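Local coordinates for anti-sigma-factor antagonist (STAS) domain protein (Moorella thermoacetica, PDB 3ZXN), which probably acts as a STAS-domain component of the stressosome, a modular bacterial signalling complex adapted to secondary-messenger control, at residues 56-65 and 87-96. The protein carries 1 engineered substitution. Sequence-based numbering, arbitrary orientation.
Sequences VDEFVTRVLI and VAITLTEMGL. Engineered in segment 56-65: Glu58 (natural residue Ser).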
loop_
_atom_site.group_PDB
_atom_site.type_symbol
_atom_site.label_atom_id
_atom_site.label_comp_id
_atom_site.label_asym_id
_atom_site.label_seq_id
_atom_site.Cartn_x
_atom_site.Cartn_y
_atom_site.Cartn_z
ATOM N N VAL A 56 10.954 7.742 4.433
ATOM C CA VAL A 56 10.547 6.349 4.559
ATOM C C VAL A 56 11.702 5.498 5.061
ATOM O O VAL A 56 12.823 5.584 4.564
ATOM C CB VAL A 56 9.917 5.781 3.269
ATOM C CG1 VAL A 56 9.403 4.384 3.510
ATOM C CG2 VAL A 56 8.768 6.664 2.823
ATOM N N ASP A 57 11.389 4.697 6.072
ATOM C CA ASP A 57 12.330 3.878 6.816
ATOM C C ASP A 57 12.700 2.606 6.060
ATOM O O ASP A 57 12.016 2.197 5.114
ATOM C CB ASP A 57 11.665 3.481 8.137
ATOM C CG ASP A 57 12.654 3.207 9.235
ATOM O OD1 ASP A 57 13.856 3.031 8.937
ATOM O OD2 ASP A 57 12.220 3.158 10.407
ATOM N N GLU A 58 13.783 1.977 6.492
ATOM C CA GLU A 58 14.158 0.663 5.996
ATOM C C GLU A 58 13.111 -0.347 6.462
ATOM O O GLU A 58 12.858 -1.349 5.792
ATOM C CB GLU A 58 15.542 0.282 6.523
ATOM C CG GLU A 58 16.337 -0.626 5.603
ATOM C CD GLU A 58 17.833 -0.540 5.862
ATOM O OE1 GLU A 58 18.316 0.569 6.178
ATOM O OE2 GLU A 58 18.523 -1.578 5.756
ATOM N N PHE A 59 12.510 -0.066 7.616
ATOM C CA PHE A 59 11.455 -0.904 8.175
ATOM C C PHE A 59 10.178 -0.826 7.340
ATOM O O PHE A 59 9.646 -1.851 6.913
ATOM C CB PHE A 59 11.144 -0.499 9.619
ATOM C CG PHE A 59 12.281 -0.722 10.574
ATOM C CD1 PHE A 59 12.540 -1.987 11.086
ATOM C CD2 PHE A 59 13.090 0.335 10.972
ATOM C CE1 PHE A 59 13.590 -2.196 11.970
ATOM C CE2 PHE A 59 14.138 0.134 11.856
ATOM C CZ PHE A 59 14.387 -1.134 12.356
ATOM N N VAL A 60 9.686 0.389 7.119
ATOM C CA VAL A 60 8.494 0.595 6.300
ATOM C C VAL A 60 8.669 -0.015 4.916
ATOM O O VAL A 60 7.753 -0.649 4.389
ATOM C CB VAL A 60 8.155 2.095 6.159
ATOM C CG1 VAL A 60 7.080 2.312 5.086
ATOM C CG2 VAL A 60 7.702 2.658 7.493
ATOM N N THR A 61 9.852 0.167 4.338
ATOM C CA THR A 61 10.133 -0.361 3.012
ATOM C C THR A 61 9.928 -1.872 2.967
ATOM O O THR A 61 9.356 -2.411 2.017
ATOM C CB THR A 61 11.569 -0.043 2.555
ATOM O OG1 THR A 61 11.745 1.375 2.466
ATOM C CG2 THR A 61 11.834 -0.663 1.184
ATOM N N ARG A 62 10.412 -2.558 3.995
ATOM C CA ARG A 62 10.330 -4.014 4.019
ATOM C C ARG A 62 8.883 -4.459 4.163
ATOM O O ARG A 62 8.470 -5.430 3.543
ATOM C CB ARG A 62 11.222 -4.606 5.119
ATOM C CG ARG A 62 12.708 -4.584 4.755
ATOM C CD ARG A 62 13.626 -4.543 5.989
ATOM N NE ARG A 62 13.686 -5.818 6.702
ATOM C CZ ARG A 62 13.204 -6.017 7.927
ATOM N NH1 ARG A 62 12.626 -5.019 8.587
ATOM N NH2 ARG A 62 13.305 -7.213 8.493
ATOM N N VAL A 63 8.118 -3.738 4.974
ATOM C CA VAL A 63 6.682 -3.967 5.080
ATOM C C VAL A 63 5.969 -3.793 3.727
ATOM O O VAL A 63 5.129 -4.617 3.343
ATOM C CB VAL A 63 6.059 -3.042 6.120
ATOM C CG1 VAL A 63 4.565 -2.912 5.883
ATOM C CG2 VAL A 63 6.358 -3.557 7.529
ATOM N N LEU A 64 6.309 -2.722 3.009
ATOM C CA LEU A 64 5.758 -2.506 1.675
ATOM C C LEU A 64 6.185 -3.583 0.678
ATOM O O LEU A 64 5.390 -3.987 -0.166
ATOM C CB LEU A 64 6.107 -1.115 1.144
ATOM C CG LEU A 64 5.476 0.041 1.921
ATOM C CD1 LEU A 64 5.982 1.378 1.391
ATOM C CD2 LEU A 64 3.944 -0.031 1.834
ATOM N N ILE A 65 7.429 -4.054 0.764
ATOM C CA ILE A 65 7.839 -5.147 -0.114
ATOM C C ILE A 65 7.050 -6.430 0.190
ATOM O O ILE A 65 6.649 -7.146 -0.732
ATOM C CB ILE A 65 9.378 -5.416 -0.067
ATOM C CG1 ILE A 65 10.162 -4.195 -0.554
ATOM C CG2 ILE A 65 9.737 -6.630 -0.913
ATOM C CD1 ILE A 65 11.676 -4.271 -0.294
ATOM N N VAL A 87 11.243 10.251 -1.762
ATOM C CA VAL A 87 10.846 8.958 -1.215
ATOM C C VAL A 87 10.904 7.863 -2.279
ATOM O O VAL A 87 11.203 6.716 -1.969
ATOM C CB VAL A 87 9.445 9.035 -0.598
ATOM C CG1 VAL A 87 8.929 7.648 -0.252
ATOM C CG2 VAL A 87 9.475 9.929 0.629
ATOM N N ALA A 88 10.628 8.213 -3.532
ATOM C CA ALA A 88 10.746 7.241 -4.613
ATOM C C ALA A 88 12.188 6.767 -4.716
ATOM O O ALA A 88 12.450 5.589 -4.956
ATOM C CB ALA A 88 10.287 7.844 -5.936
ATOM N N ILE A 89 13.120 7.695 -4.533
ATOM C CA ILE A 89 14.544 7.368 -4.560
ATOM C C ILE A 89 14.898 6.365 -3.464
ATOM O O ILE A 89 15.532 5.344 -3.716
ATOM C CB ILE A 89 15.421 8.634 -4.377
ATOM C CG1 ILE A 89 15.203 9.616 -5.530
ATOM C CG2 ILE A 89 16.881 8.259 -4.280
ATOM C CD1 ILE A 89 15.429 9.010 -6.886
ATOM N N THR A 90 14.483 6.674 -2.246
ATOM C CA THR A 90 14.787 5.838 -1.091
ATOM C C THR A 90 14.181 4.448 -1.211
ATOM O O THR A 90 14.875 3.451 -1.029
ATOM C CB THR A 90 14.266 6.483 0.191
ATOM O OG1 THR A 90 14.827 7.796 0.317
ATOM C CG2 THR A 90 14.648 5.637 1.403
ATOM N N LEU A 91 12.884 4.381 -1.515
ATOM C CA LEU A 91 12.211 3.087 -1.684
ATOM C C LEU A 91 12.922 2.168 -2.686
ATOM O O LEU A 91 13.112 0.968 -2.441
ATOM C CB LEU A 91 10.757 3.296 -2.130
ATOM C CG LEU A 91 9.835 3.930 -1.081
ATOM C CD1 LEU A 91 8.472 4.333 -1.682
ATOM C CD2 LEU A 91 9.658 2.980 0.102
ATOM N N THR A 92 13.285 2.735 -3.829
ATOM C CA THR A 92 13.947 1.987 -4.885
ATOM C C THR A 92 15.333 1.513 -4.415
ATOM O O THR A 92 15.761 0.414 -4.741
ATOM C CB THR A 92 14.080 2.849 -6.160
ATOM O OG1 THR A 92 12.776 3.131 -6.686
ATOM C CG2 THR A 92 14.894 2.135 -7.222
ATOM N N GLU A 93 16.015 2.349 -3.641
ATOM C CA GLU A 93 17.350 2.024 -3.152
ATOM C C GLU A 93 17.284 0.919 -2.120
ATOM O O GLU A 93 18.242 0.171 -1.934
ATOM C CB GLU A 93 18.027 3.259 -2.552
ATOM C CG GLU A 93 18.527 4.246 -3.593
ATOM C CD GLU A 93 19.099 5.511 -2.978
ATOM O OE1 GLU A 93 18.900 5.728 -1.761
ATOM O OE2 GLU A 93 19.742 6.292 -3.717
ATOM N N MET A 94 16.145 0.806 -1.452
ATOM C CA MET A 94 15.974 -0.227 -0.442
ATOM C C MET A 94 15.331 -1.510 -0.991
ATOM O O MET A 94 15.018 -2.420 -0.227
ATOM C CB MET A 94 15.201 0.332 0.760
ATOM C CG MET A 94 15.978 1.413 1.524
ATOM S SD MET A 94 15.012 2.346 2.739
ATOM C CE MET A 94 16.314 3.296 3.533
ATOM N N GLY A 95 15.129 -1.577 -2.310
ATOM C CA GLY A 95 14.677 -2.805 -2.954
ATOM C C GLY A 95 13.236 -2.902 -3.468
ATOM O O GLY A 95 12.830 -3.941 -4.009
ATOM N N LEU A 96 12.450 -1.842 -3.309
ATOM C CA LEU A 96 11.067 -1.866 -3.811
ATOM C C LEU A 96 11.049 -1.475 -5.293
ATOM O O LEU A 96 11.480 -0.380 -5.651
ATOM C CB LEU A 96 10.166 -0.933 -2.983
ATOM C CG LEU A 96 8.647 -0.976 -3.251
ATOM C CD1 LEU A 96 8.075 -2.332 -2.888
ATOM C CD2 LEU A 96 7.913 0.113 -2.482
HETATM O O HOH W 1 12.919 8.592 2.396
#
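Two neighbouring helices of the STAS domain, 58-74 and 85-93, meet where Thr61 at the start of the first faces Leu91 near the end of the second and Met94 just beyond it. Met94 crosses Thr61 at about a right angle; its CB lies 3.5 Å from Thr61 CG2, and its SD 3.4 Å from Thr61 OG1. That hydroxyl sits beside its own backbone N (chi1 -62°) and donates to Asp57 O at 2.8 Å, which fixes its rotation; Thr61 N reaches the same carbonyl from the opposite face. The sulfur also lies against CA of Glu58, an engineered residue. Deeper in, Leu91 CD2 touches both Thr61 OG1 and Val56 CG1, 3.7 Å from the latter. Val56 CG2 presses tightly on Val87 CG1 (3.2 Å), and a water joins Val56 N to Thr90 OG1. At the other end, Ile65 and Leu96 run past each other in opposite directions, with Ile65 CG1 3.6 Å from Leu96 CD1. Leu64 and Leu96 also touch Leu80 of strand 78-81. Gly95, with positive phi, lets the chain turn from the helix into Leu96, whose N bonds to Leu91 O at 3.0 Å: a Schellman motif closing a helix of the STAS alpha/beta fold.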